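Long-range contacts in formate-dependent phosphoribosylglycinamide formyltransferase (Mycobacterium tuberculosis H37Rv, PDB 6KHR), which belongs to the ATP-grasp superfamily of enzymes and carries an ATP-grasp domain that includes much of a large antiparallel sheet: residues F224-I229 / L294-D299; F243-G248 / S259-K264; L144-F149 / V301-V306. All blocks are in the same frame, centred on the assembly; numbering follows the deposited sequence.

Contact 1 (F224-I229 / L294-D299); sequences FLVTMI and LMINGD
F224 lays its ring beside I296 at an oblique angle, CD2 of F224 reaching CB of I296 at 4.1 Å. On that same side of the sheet V226 turns its CG2 branch to CD1 of I296, 4.2 Å away, so the isoleucine is touched by two residues of the partner strand. The side chains of L225 and M295 are on the other side, lying alongside each other and pointing the same way, with CD2 of L225 against CG of M295. These strands, 224-235 and 288-297, are antiparallel neighbours in the large sheet of the ATP-grasp domain. Two hydrogen-bonded pairs hold the register: F224 with I296, and V226 with L294, whose N reaches O of V226 at 3.0 Å. Between them L225 and M295 form a non-hydrogen-bonded pair. Farther along, M228 and L294 meet obliquely, CG of M228 against CD1 of L294. M228 bends at chi2 (-76°), which turns its sulfur aside, and again at chi3, which turns CE. A273 of helix 267-284 packs against both M228 and L294, A277 of the same helix touches M228, and L265 lies on I296.

Contact 2 (F243-G248 / S259-K264); sequences FCAPIG and SWQPQK
The backbones pair as antiparallel strands at G248 and W260, each N bonded to the other's O at 2.9 Å, and a third backbone bond runs from N of Q263 to O of P246 at 3.0 Å, its donor lying above the carbonyl plane of P246. W260 lays one face of its indole over G248: CA of the glycine sits 4.0 Å from the centroid of the five-membered ring, a CH-pi contact, and its carbonyl O lies over the ring system as well. The tryptophan is swung there by a first torsion of 59°, which sets CG between the backbone N and the carbonyl carbon. The absence of a side chain at G248 lets the ring come this close. In the plane of the indole, NE1 of W260 bonds to OE1 of Q263 at 3.1 Å, while NE2 of Q263 is tied to O of K264, which probably holds the amide's rotation. Strands 238-252 and 256-261 form a beta hairpin in the large sheet of the ATP-grasp domain; beyond the G248-W260 pair the backbone N of Q263 and the side chain of Q261 keep the two segments tied, where a cis peptide bond precedes P262. Q261, extended beyond CG, sends NE2 to O of A245 at 3.2 Å, nearly straight at 174°, with O of A245 in the plane of the Q261 amide. The same amide also bonds to S320 through OE1 and to Q321 through NE2. The side chains of I247 and Q261 meet at a slant, CG1 of I247 3.6 Å from NE2 of Q261. Nearby, CB of A245 meets CB of P262. OG of S259 bonds outward to O of S313, and R403 makes a cation-pi contact with W260.

Contact 3 (L144-F149 / V301-V306); sequences LPTAPF and VYFADV
P145 and F303 are joined by a lone backbone hydrogen bond between a loop with no regular structure and a strand: N of F303 reaches O of P145 at 2.8 Å, with an N-H...O angle of 166°. The same carbonyl also receives a CA-H...O contact from Y302, so two successive residues of the strand converge on one oxygen. P145 adds its ring, CG lying 3.4 Å from O of V301. The next loop residue, T146, is placed between two aromatic side chains. Its carbonyl O meets the edge of the Y302 ring in the ring plane, 3.5 Å from CD2 of Y302, while its methyl CG2 comes to the edge of the F303 ring, 3.9 Å from CD2 of F303. In T146 a chi1 of 44° sets OG1 between the backbone N and the carbonyl carbon and leaves CG2 anti to the carbonyl carbon, toward F303; the two side chains lie alongside and point the same way. CG2 of T146 also approaches O of F303 at 3.4 Å. Strand 300-307 is an outermost strand of the large antiparallel sheet in the ATP-grasp domain, and the loop that follows helix 131-141 and leads into strand 149-152 runs against it here. One face of the F303 ring has N of D305 over it, 3.7 Å above the plane. A304 and D305 both face E293 in a classic beta bulge, which interrupts the regular pairing just beyond F303. On the neighbouring elements, A138 of helix 131-141 packs against F303 as well as L144, and I276 of helix 267-284 touches both P145 and V301. V220 lies against Y302 and also against A147.

Leaving helix 131-141, the chain first passes through loop 144-149, which waits some 150 residues for its partner strand, 300-307; contact 3 closes that long loop. Inside it, 224-229 pairs with 294-299 in contact 1, and inside that again contact 2 closes the short hairpin loop between 243-248 and 259-264. The three are therefore nested and none cross. Strand 224-235 links contact 1 to contact 2, as T227 and I229 meet I247 and C244; strand 288-297 links it to contact 3, where M295 meets Y302. One sheet thus runs through all three, although contacts 2 and 3 do not touch, their centres being about 18 Å apart.

Contact 1 (F224-I229 / L294-D299)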
# COMPACT_ATOMS: atom_id res chain seq x y z
N PHE A 224 23.89 0.73 -16.09
CA PHE A 224 22.64 0.93 -15.38
C PHE A 224 22.59 2.27 -14.66
O PHE A 224 23.56 2.69 -14.04
CB PHE A 224 22.40 -0.13 -14.29
CG PHE A 224 22.92 -1.48 -14.61
CD1 PHE A 224 22.42 -2.18 -15.69
CD2 PHE A 224 23.87 -2.07 -13.80
CE1 PHE A 224 22.89 -3.45 -15.98
CE2 PHE A 224 24.35 -3.34 -14.09
CZ PHE A 224 23.85 -4.02 -15.18
N LEU A 225 21.43 2.91 -14.73
CA LEU A 225 21.02 3.81 -13.68
C LEU A 225 20.42 3.00 -12.53
O LEU A 225 19.69 2.03 -12.75
CB LEU A 225 20.02 4.83 -14.20
CG LEU A 225 20.56 5.54 -15.44
CD1 LEU A 225 19.56 6.56 -15.97
CD2 LEU A 225 21.93 6.17 -15.19
N VAL A 226 20.75 3.39 -11.31
CA VAL A 226 20.35 2.65 -10.13
C VAL A 226 19.93 3.62 -9.04
O VAL A 226 20.60 4.63 -8.79
CB VAL A 226 21.47 1.71 -9.65
CG1 VAL A 226 21.35 1.42 -8.17
CG2 VAL A 226 21.43 0.41 -10.44
N THR A 227 18.81 3.33 -8.39
CA THR A 227 18.38 4.06 -7.21
C THR A 227 18.65 3.24 -5.95
O THR A 227 18.16 2.12 -5.82
CB THR A 227 16.90 4.43 -7.31
OG1 THR A 227 16.68 5.20 -8.50
CG2 THR A 227 16.49 5.26 -6.08
N MET A 228 19.47 3.80 -5.05
CA MET A 228 19.71 3.24 -3.72
C MET A 228 18.81 3.96 -2.74
O MET A 228 18.98 5.17 -2.51
CB MET A 228 21.17 3.41 -3.31
CG MET A 228 22.17 2.78 -4.23
SD MET A 228 22.21 0.99 -4.00
CE MET A 228 22.44 0.98 -2.20
N ILE A 229 17.83 3.25 -2.20
CA ILE A 229 16.94 3.80 -1.20
C ILE A 229 17.58 3.54 0.15
O ILE A 229 17.78 2.38 0.51
CB ILE A 229 15.54 3.17 -1.24
CG1 ILE A 229 14.85 3.43 -2.57
CG2 ILE A 229 14.71 3.75 -0.08
CD1 ILE A 229 14.45 4.84 -2.76
N LEU A 294 22.75 6.66 -8.70
CA LEU A 294 24.06 6.21 -9.12
C LEU A 294 24.05 5.76 -10.58
O LEU A 294 23.01 5.39 -11.15
CB LEU A 294 24.58 5.06 -8.24
CG LEU A 294 24.46 5.21 -6.73
CD1 LEU A 294 24.87 3.91 -6.08
CD2 LEU A 294 25.35 6.33 -6.29
N MET A 295 25.23 5.81 -11.18
CA MET A 295 25.52 5.33 -12.52
C MET A 295 26.55 4.22 -12.41
O MET A 295 27.54 4.35 -11.69
CB MET A 295 26.06 6.46 -13.41
CG MET A 295 25.09 7.62 -13.56
SD MET A 295 25.79 9.02 -14.46
CE MET A 295 26.51 9.99 -13.13
N ILE A 296 26.34 3.12 -13.12
CA ILE A 296 27.12 1.91 -12.94
C ILE A 296 27.60 1.42 -14.29
O ILE A 296 26.83 1.38 -15.26
CB ILE A 296 26.32 0.81 -12.20
CG1 ILE A 296 25.73 1.39 -10.92
CG2 ILE A 296 27.20 -0.43 -11.91
CD1 ILE A 296 25.56 0.41 -9.82
N ASN A 297 28.86 1.04 -14.34
CA ASN A 297 29.47 0.46 -15.51
C ASN A 297 30.38 -0.64 -14.97
O ASN A 297 31.54 -0.40 -14.65
CB ASN A 297 30.23 1.49 -16.33
CG ASN A 297 30.66 0.95 -17.68
OD1 ASN A 297 30.24 -0.14 -18.10
ND2 ASN A 297 31.49 1.71 -18.38
N GLY A 298 29.84 -1.84 -14.81
CA GLY A 298 30.60 -2.96 -14.28
C GLY A 298 31.06 -2.73 -12.87
O GLY A 298 30.30 -2.84 -11.91
N ASP A 299 32.33 -2.39 -12.68
CA ASP A 299 32.89 -2.14 -11.33
C ASP A 299 32.77 -0.68 -10.92
O ASP A 299 32.93 -0.44 -9.77
CB ASP A 299 34.42 -2.14 -11.34
CG ASP A 299 35.09 -3.42 -11.73
OD1 ASP A 299 34.86 -3.86 -12.82
OD2 ASP A 299 35.86 -3.92 -10.96

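Contact 2 (F243-G248 / S259-K264)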
# COMPACT_ATOMS: atom_id res chain seq x y z
N PHE A 243 19.51 -0.28 3.97
CA PHE A 243 19.62 -0.12 2.53
C PHE A 243 18.60 -1.00 1.83
O PHE A 243 18.45 -2.18 2.14
CB PHE A 243 21.03 -0.46 2.05
CG PHE A 243 22.09 0.41 2.65
CD1 PHE A 243 22.65 0.10 3.87
CD2 PHE A 243 22.53 1.55 1.98
CE1 PHE A 243 23.63 0.91 4.43
CE2 PHE A 243 23.50 2.35 2.52
CZ PHE A 243 24.05 2.03 3.75
N CYS A 244 17.91 -0.44 0.86
CA CYS A 244 17.08 -1.32 0.07
C CYS A 244 17.94 -2.05 -0.96
O CYS A 244 19.12 -1.76 -1.13
CB CYS A 244 15.95 -0.52 -0.55
SG CYS A 244 14.80 0.02 0.74
N ALA A 245 17.35 -3.07 -1.59
CA ALA A 245 18.00 -3.69 -2.74
C ALA A 245 18.05 -2.69 -3.89
O ALA A 245 17.09 -1.93 -4.08
CB ALA A 245 17.28 -4.97 -3.18
N PRO A 246 19.14 -2.65 -4.65
CA PRO A 246 19.26 -1.66 -5.73
C PRO A 246 18.05 -1.70 -6.64
O PRO A 246 17.53 -2.77 -6.96
CB PRO A 246 20.53 -2.11 -6.48
CG PRO A 246 21.30 -2.86 -5.48
CD PRO A 246 20.29 -3.56 -4.60
N ILE A 247 17.59 -0.52 -7.06
CA ILE A 247 16.48 -0.39 -7.99
C ILE A 247 17.07 0.11 -9.30
O ILE A 247 17.66 1.20 -9.34
CB ILE A 247 15.40 0.55 -7.44
CG1 ILE A 247 14.76 -0.03 -6.18
CG2 ILE A 247 14.29 0.82 -8.47
CD1 ILE A 247 13.73 0.97 -5.57
N GLY A 248 16.95 -0.70 -10.37
CA GLY A 248 17.34 -0.27 -11.70
C GLY A 248 16.20 0.48 -12.38
O GLY A 248 15.03 0.17 -12.19
N SER A 259 11.16 0.85 -14.00
CA SER A 259 12.04 0.49 -12.91
C SER A 259 11.84 -0.98 -12.59
O SER A 259 10.89 -1.61 -13.06
CB SER A 259 11.80 1.36 -11.66
OG SER A 259 10.57 1.04 -11.03
N TRP A 260 12.74 -1.52 -11.77
CA TRP A 260 12.74 -2.94 -11.43
C TRP A 260 13.69 -3.14 -10.25
O TRP A 260 14.62 -2.35 -10.05
CB TRP A 260 13.12 -3.81 -12.66
CG TRP A 260 14.51 -3.50 -13.23
CD1 TRP A 260 15.71 -4.04 -12.82
CD2 TRP A 260 14.83 -2.57 -14.29
NE1 TRP A 260 16.74 -3.51 -13.56
CE2 TRP A 260 16.25 -2.61 -14.46
CE3 TRP A 260 14.08 -1.71 -15.10
CZ2 TRP A 260 16.92 -1.81 -15.41
CZ3 TRP A 260 14.75 -0.91 -16.06
CH2 TRP A 260 16.15 -0.98 -16.21
N GLN A 261 13.45 -4.21 -9.49
CA GLN A 261 14.11 -4.48 -8.22
C GLN A 261 14.10 -5.98 -8.00
O GLN A 261 13.02 -6.59 -8.11
CB GLN A 261 13.41 -3.78 -7.05
CG GLN A 261 14.16 -3.85 -5.76
CD GLN A 261 13.34 -3.35 -4.57
OE1 GLN A 261 12.16 -3.68 -4.42
NE2 GLN A 261 13.97 -2.54 -3.71
N PRO A 262 15.23 -6.61 -7.70
CA PRO A 262 16.55 -6.00 -7.56
C PRO A 262 17.35 -5.93 -8.87
O PRO A 262 17.21 -6.80 -9.71
CB PRO A 262 17.25 -6.92 -6.57
CG PRO A 262 16.66 -8.29 -6.83
CD PRO A 262 15.29 -8.06 -7.45
N GLN A 263 18.15 -4.88 -9.02
CA GLN A 263 19.20 -4.84 -10.03
C GLN A 263 20.44 -5.55 -9.50
O GLN A 263 20.95 -5.19 -8.44
CB GLN A 263 19.53 -3.40 -10.37
CG GLN A 263 20.82 -3.27 -11.19
CD GLN A 263 20.72 -4.01 -12.52
OE1 GLN A 263 19.83 -3.72 -13.35
NE2 GLN A 263 21.62 -4.98 -12.73
N LYS A 264 20.92 -6.56 -10.22
CA LYS A 264 22.12 -7.27 -9.77
C LYS A 264 23.36 -6.39 -9.91
O LYS A 264 23.53 -5.66 -10.89
CB LYS A 264 22.30 -8.59 -10.54
CG LYS A 264 22.64 -8.43 -12.04
CD LYS A 264 24.17 -8.32 -12.32
CE LYS A 264 24.48 -7.24 -13.37
NZ LYS A 264 25.87 -6.70 -13.33

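Contact 3 (L144-F149 / V301-V306)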
# COMPACT_ATOMS: atom_id res chain seq x y z
N LEU A 144 33.48 11.67 -2.91
CA LEU A 144 32.64 10.75 -3.66
C LEU A 144 32.99 10.81 -5.15
O LEU A 144 33.29 11.88 -5.68
CB LEU A 144 31.16 11.09 -3.44
CG LEU A 144 30.37 10.51 -2.25
CD1 LEU A 144 31.25 10.03 -1.12
CD2 LEU A 144 29.36 11.54 -1.74
N PRO A 145 32.94 9.66 -5.84
CA PRO A 145 33.29 9.64 -7.26
C PRO A 145 32.11 10.05 -8.12
O PRO A 145 30.99 9.55 -7.95
CB PRO A 145 33.65 8.17 -7.50
CG PRO A 145 32.73 7.42 -6.56
CD PRO A 145 32.52 8.33 -5.35
N THR A 146 32.35 11.02 -8.96
CA THR A 146 31.33 11.49 -9.90
C THR A 146 31.94 11.54 -11.29
O THR A 146 33.09 11.21 -11.45
CB THR A 146 30.90 12.91 -9.58
OG1 THR A 146 32.07 13.65 -9.31
CG2 THR A 146 30.07 13.01 -8.33
N ALA A 147 31.13 11.90 -12.26
CA ALA A 147 31.63 12.12 -13.62
C ALA A 147 32.32 13.47 -13.59
O ALA A 147 31.87 14.33 -12.88
CB ALA A 147 30.48 12.14 -14.58
N PRO A 148 33.44 13.66 -14.29
CA PRO A 148 34.12 14.94 -14.29
C PRO A 148 33.19 16.09 -14.66
O PRO A 148 32.54 16.01 -15.64
CB PRO A 148 35.16 14.70 -15.37
CG PRO A 148 35.46 13.27 -15.21
CD PRO A 148 34.11 12.65 -15.05
N PHE A 149 33.17 17.14 -13.85
CA PHE A 149 32.24 18.25 -14.13
C PHE A 149 32.89 19.58 -13.81
O PHE A 149 33.76 19.65 -12.99
CB PHE A 149 31.00 18.08 -13.27
CG PHE A 149 31.27 18.29 -11.82
CD1 PHE A 149 31.64 17.24 -11.01
CD2 PHE A 149 31.16 19.55 -11.26
CE1 PHE A 149 31.89 17.44 -9.66
CE2 PHE A 149 31.41 19.74 -9.91
CZ PHE A 149 31.78 18.69 -9.12
N VAL A 301 31.20 2.92 -9.94
CA VAL A 301 29.97 3.51 -9.48
C VAL A 301 30.18 5.01 -9.35
O VAL A 301 31.21 5.45 -8.82
CB VAL A 301 29.51 2.89 -8.15
CG1 VAL A 301 28.20 3.52 -7.69
CG2 VAL A 301 29.38 1.38 -8.33
N TYR A 302 29.24 5.78 -9.88
CA TYR A 302 29.30 7.23 -9.85
C TYR A 302 28.10 7.77 -9.10
O TYR A 302 26.97 7.30 -9.27
CB TYR A 302 29.32 7.83 -11.25
CG TYR A 302 30.46 7.36 -12.10
CD1 TYR A 302 30.36 6.21 -12.88
CD2 TYR A 302 31.64 8.08 -12.16
CE1 TYR A 302 31.41 5.79 -13.68
CE2 TYR A 302 32.69 7.67 -12.96
CZ TYR A 302 32.57 6.52 -13.72
OH TYR A 302 33.62 6.12 -14.52
N PHE A 303 28.35 8.74 -8.25
CA PHE A 303 27.29 9.52 -7.66
C PHE A 303 26.68 10.44 -8.71
O PHE A 303 27.40 11.17 -9.39
CB PHE A 303 27.83 10.33 -6.49
CG PHE A 303 26.82 11.24 -5.89
CD1 PHE A 303 25.83 10.72 -5.06
CD2 PHE A 303 26.82 12.59 -6.20
CE1 PHE A 303 24.88 11.55 -4.50
CE2 PHE A 303 25.88 13.43 -5.66
CZ PHE A 303 24.90 12.91 -4.79
N ALA A 304 25.36 10.43 -8.83
CA ALA A 304 24.71 11.43 -9.68
C ALA A 304 23.84 12.40 -8.92
O ALA A 304 23.83 13.59 -9.26
CB ALA A 304 23.87 10.76 -10.76
N ASP A 305 23.10 11.95 -7.90
CA ASP A 305 22.16 12.82 -7.20
C ASP A 305 21.62 12.12 -5.95
O ASP A 305 21.79 10.92 -5.76
CB ASP A 305 21.01 13.24 -8.11
CG ASP A 305 20.32 14.47 -7.62
OD1 ASP A 305 20.85 15.10 -6.68
OD2 ASP A 305 19.24 14.79 -8.16
N VAL A 306 20.94 12.91 -5.12
CA VAL A 306 20.16 12.39 -4.00
C VAL A 306 18.92 13.26 -3.82
O VAL A 306 18.99 14.49 -3.91
CB VAL A 306 20.99 12.33 -2.69
CG1 VAL A 306 21.60 13.68 -2.36
CG2 VAL A 306 20.12 11.82 -1.53